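Local structure of telethonin (Homo sapiens, 1YA5) at residues Ser38-Glu43 / Glu49-Gln54. The protein caps titin at the sarcomeric Z-disk, mediating the antiparallel assembly of two titin molecules and regulating muscle assembly. The protein carries 4 engineered substitutions. Residues are numbered along the deposited sequence; the frame is centred on the assembly and turned at random.
Sequences SSLHEE and ETYHQQ. Engineered in segment 38-43: Ser38 (natural residue Cys).
Leu40 and Gln53 face each other on the side of the sheet that also carries Glu42 and Tyr51. The Gln53 chain, extended beyond CG, rises beside Leu40 and crosses it at a slant, bringing its OE1 to 3.5 Å from Leu40 CD2. The same methyl meets the ring of Tyr51, diagonally across on the partner strand, at 3.9 Å from Tyr51 CE2, an oblique approach, so one CD2 is shared by an amide and an aromatic ring. Tyr51 gets its ring there by setting CG anti to the backbone N (chi1 -177°). Between the strands, two hydrogen-bonded pairs join the backbones: Leu40 N to Gln53 O at 3.0 Å with Gln53 N returning to Leu40 O, and the like between Glu42 and Tyr51. In this N-terminal part of telethonin the strands are the arms of an antiparallel beta hairpin, and each outer edge pairs with a strand of a different neighbouring protein chain, as suits a protein that clamps two titin molecules together. The buried Glu42 carboxylate is held from both: a basic side chain of one makes a salt bridge to OE1, and a polar side chain and the backbone of the other bond to OE1 and OE2. On the reverse face, His52 turns its ring across to the partner strand (chi1 178°): CD2 comes within 3.4 Å of Leu40 O and 3.8 Å of His41 CB, while NE2 approaches Ser39 CB. An alanine in place of His52 would probably strip the imidazole from beside Leu40 O and His41 CB and open a gap there. His41 swings its own imidazole away from the partner strand, and beyond it Glu43 CG makes a looser approach to Thr50 CG2, at 4.4 Å.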
ATOM      1  N   SER C  38      -0.626  -7.985 -13.376  1.00 46.85           N
ATOM      2  CA  SER C  38      -1.070  -6.966 -14.317  1.00 49.43           C
ATOM      3  C   SER C  38      -0.288  -6.963 -15.626  1.00 47.35           C
ATOM      4  O   SER C  38       0.888  -6.618 -15.680  1.00 43.25           O
ATOM      5  CB  SER C  38      -1.139  -5.585 -13.676  1.00 46.53           C
ATOM      6  OG  SER C  38       0.147  -5.148 -13.329  1.00 46.43           O
ATOM      7  N   SER C  39      -0.970  -7.380 -16.683  1.00 48.05           N
ATOM      8  CA  SER C  39      -0.325  -7.642 -17.945  1.00 48.83           C
ATOM      9  C   SER C  39      -1.183  -7.183 -19.099  1.00 48.70           C
ATOM     10  O   SER C  39      -2.357  -6.840 -18.941  1.00 49.35           O
ATOM     11  CB  SER C  39      -0.046  -9.128 -18.098  1.00 44.84           C
ATOM     12  OG  SER C  39      -1.228  -9.849 -17.884  1.00 45.82           O
ATOM     13  N   LEU C  40      -0.573  -7.182 -20.270  1.00 47.37           N
ATOM     14  CA  LEU C  40      -1.256  -6.825 -21.477  1.00 46.18           C
ATOM     15  C   LEU C  40      -0.636  -7.659 -22.563  1.00 45.89           C
ATOM     16  O   LEU C  40       0.570  -7.858 -22.579  1.00 46.60           O
ATOM     17  CB  LEU C  40      -1.038  -5.339 -21.755  1.00 46.40           C
ATOM     18  CG  LEU C  40      -0.991  -4.920 -23.204  1.00 42.57           C
ATOM     19  CD1 LEU C  40      -2.368  -4.529 -23.594  1.00 48.47           C
ATOM     20  CD2 LEU C  40      -0.071  -3.770 -23.366  1.00 47.74           C
ATOM     21  N   HIS C  41      -1.462  -8.182 -23.459  1.00 48.75           N
ATOM     22  CA  HIS C  41      -0.955  -8.671 -24.728  1.00 48.28           C
ATOM     23  C   HIS C  41      -1.886  -8.296 -25.835  1.00 43.89           C
ATOM     24  O   HIS C  41      -3.091  -8.302 -25.653  1.00 46.04           O
ATOM     25  CB  HIS C  41      -0.648 -10.175 -24.720  1.00 44.82           C
ATOM     26  CG  HIS C  41      -1.822 -11.037 -24.405  1.00 51.70           C
ATOM     27  ND1 HIS C  41      -1.774 -12.036 -23.457  1.00 59.63           N
ATOM     28  CD2 HIS C  41      -3.077 -11.063 -24.915  1.00 58.71           C
ATOM     29  CE1 HIS C  41      -2.951 -12.640 -23.393  1.00 59.03           C
ATOM     30  NE2 HIS C  41      -3.760 -12.070 -24.269  1.00 55.70           N
ATOM     31  N   GLU C  42      -1.298  -7.944 -26.973  1.00 42.97           N
ATOM     32  CA  GLU C  42      -2.004  -7.427 -28.124  1.00 44.06           C
ATOM     33  C   GLU C  42      -1.519  -8.207 -29.341  1.00 42.39           C
ATOM     34  O   GLU C  42      -0.324  -8.252 -29.573  1.00 46.18           O
ATOM     35  CB  GLU C  42      -1.649  -5.944 -28.308  1.00 42.73           C
ATOM     36  CG  GLU C  42      -1.724  -5.100 -27.041  1.00 40.38           C
ATOM     37  CD  GLU C  42      -1.822  -3.605 -27.341  1.00 50.09           C
ATOM     38  OE1 GLU C  42      -1.476  -3.192 -28.461  1.00 55.22           O
ATOM     39  OE2 GLU C  42      -2.241  -2.823 -26.466  1.00 51.63           O
ATOM     40  N   GLU C  43      -2.427  -8.821 -30.103  1.00 41.34           N
ATOM     41  CA  GLU C  43      -2.070  -9.444 -31.387  1.00 42.90           C
ATOM     42  C   GLU C  43      -2.619  -8.692 -32.600  1.00 45.55           C
ATOM     43  O   GLU C  43      -3.826  -8.614 -32.793  1.00 46.98           O
ATOM     44  CB  GLU C  43      -2.557 -10.889 -31.451  1.00 43.71           C
ATOM     45  CG  GLU C  43      -1.917 -11.793 -30.428  1.00 49.98           C
ATOM     46  CD  GLU C  43      -2.282 -11.364 -29.029  1.00 60.80           C
ATOM     47  OE1 GLU C  43      -3.504 -11.148 -28.823  1.00 57.69           O
ATOM     48  OE2 GLU C  43      -1.364 -11.220 -28.159  1.00 56.37           O
ATOM     49  N   GLU C  49       2.150  -8.552 -35.850  1.00 51.15           N
ATOM     50  CA  GLU C  49       2.895  -7.999 -34.734  1.00 46.39           C
ATOM     51  C   GLU C  49       2.224  -8.368 -33.409  1.00 47.50           C
ATOM     52  O   GLU C  49       1.002  -8.284 -33.272  1.00 45.78           O
ATOM     53  CB  GLU C  49       3.019  -6.494 -34.899  1.00 41.36           C
ATOM     54  CG  GLU C  49       3.749  -6.069 -36.158  1.00 41.70           C
ATOM     55  CD  GLU C  49       3.503  -4.611 -36.507  1.00 46.45           C
ATOM     56  OE1 GLU C  49       3.965  -4.151 -37.576  1.00 49.14           O
ATOM     57  OE2 GLU C  49       2.850  -3.914 -35.707  1.00 46.61           O
ATOM     58  N   THR C  50       3.024  -8.817 -32.445  1.00 44.55           N
ATOM     59  CA  THR C  50       2.494  -9.152 -31.138  1.00 39.47           C
ATOM     60  C   THR C  50       3.282  -8.380 -30.108  1.00 43.55           C
ATOM     61  O   THR C  50       4.461  -8.107 -30.296  1.00 42.22           O
ATOM     62  CB  THR C  50       2.654 -10.615 -30.859  1.00 38.49           C
ATOM     63  OG1 THR C  50       4.041 -10.895 -30.699  1.00 42.21           O
ATOM     64  CG2 THR C  50       2.180 -11.419 -32.032  1.00 37.95           C
ATOM     65  N   TYR C  51       2.615  -8.007 -29.028  1.00 45.54           N
ATOM     66  CA  TYR C  51       3.274  -7.340 -27.925  1.00 47.32           C
ATOM     67  C   TYR C  51       2.845  -7.974 -26.623  1.00 44.44           C
ATOM     68  O   TYR C  51       1.691  -8.340 -26.470  1.00 49.93           O
ATOM     69  CB  TYR C  51       2.894  -5.860 -27.899  1.00 42.06           C
ATOM     70  CG  TYR C  51       3.599  -5.110 -26.813  1.00 44.12           C
ATOM     71  CD1 TYR C  51       4.980  -5.209 -26.656  1.00 38.65           C
ATOM     72  CD2 TYR C  51       2.886  -4.320 -25.914  1.00 45.58           C
ATOM     73  CE1 TYR C  51       5.631  -4.502 -25.639  1.00 47.81           C
ATOM     74  CE2 TYR C  51       3.527  -3.607 -24.891  1.00 44.71           C
ATOM     75  CZ  TYR C  51       4.897  -3.701 -24.751  1.00 47.33           C
ATOM     76  OH  TYR C  51       5.538  -2.995 -23.735  1.00 42.86           O
ATOM     77  N   HIS C  52       3.764  -8.104 -25.681  1.00 47.96           N
ATOM     78  CA  HIS C  52       3.394  -8.549 -24.349  1.00 46.27           C
ATOM     79  C   HIS C  52       4.129  -7.799 -23.239  1.00 42.87           C
ATOM     80  O   HIS C  52       5.315  -7.533 -23.341  1.00 41.67           O
ATOM     81  CB  HIS C  52       3.603 -10.060 -24.164  1.00 43.70           C
ATOM     82  CG  HIS C  52       3.258 -10.518 -22.779  1.00 56.03           C
ATOM     83  ND1 HIS C  52       4.174 -10.521 -21.742  1.00 56.58           N
ATOM     84  CD2 HIS C  52       2.071 -10.881 -22.232  1.00 55.31           C
ATOM     85  CE1 HIS C  52       3.574 -10.913 -20.630  1.00 55.17           C
ATOM     86  NE2 HIS C  52       2.298 -11.138 -20.900  1.00 56.15           N
ATOM     87  N   GLN C  53       3.430  -7.489 -22.161  1.00 41.15           N
ATOM     88  CA  GLN C  53       4.103  -7.007 -20.978  1.00 41.38           C
ATOM     89  C   GLN C  53       3.459  -7.529 -19.714  1.00 44.29           C
ATOM     90  O   GLN C  53       2.258  -7.793 -19.686  1.00 48.51           O
ATOM     91  CB  GLN C  53       4.097  -5.505 -20.944  1.00 39.09           C
ATOM     92  CG  GLN C  53       2.736  -4.978 -20.915  1.00 41.54           C
ATOM     93  CD  GLN C  53       2.744  -3.494 -20.865  1.00 49.13           C
ATOM     94  OE1 GLN C  53       1.732  -2.864 -20.533  1.00 51.53           O
ATOM     95  NE2 GLN C  53       3.889  -2.905 -21.189  1.00 47.00           N
ATOM     96  N   GLN C  54       4.281  -7.698 -18.682  1.00 44.44           N
ATOM     97  CA  GLN C  54       3.817  -7.999 -17.346  1.00 42.75           C
ATOM     98  C   GLN C  54       4.678  -7.241 -16.352  1.00 39.49           C
ATOM     99  O   GLN C  54       5.846  -7.021 -16.594  1.00 44.63           O
ATOM    100  CB  GLN C  54       3.771  -9.523 -17.073  1.00 40.95           C
ATOM    101  CG  GLN C  54       4.979 -10.346 -17.485  1.00 40.95           C
ATOM    102  CD  GLN C  54       4.826 -11.819 -17.114  1.00 49.43           C
ATOM    103  OE1 GLN C  54       3.775 -12.412 -17.340  1.00 54.15           O
ATOM    104  NE2 GLN C  54       5.871 -12.408 -16.539  1.00 46.28           N
TER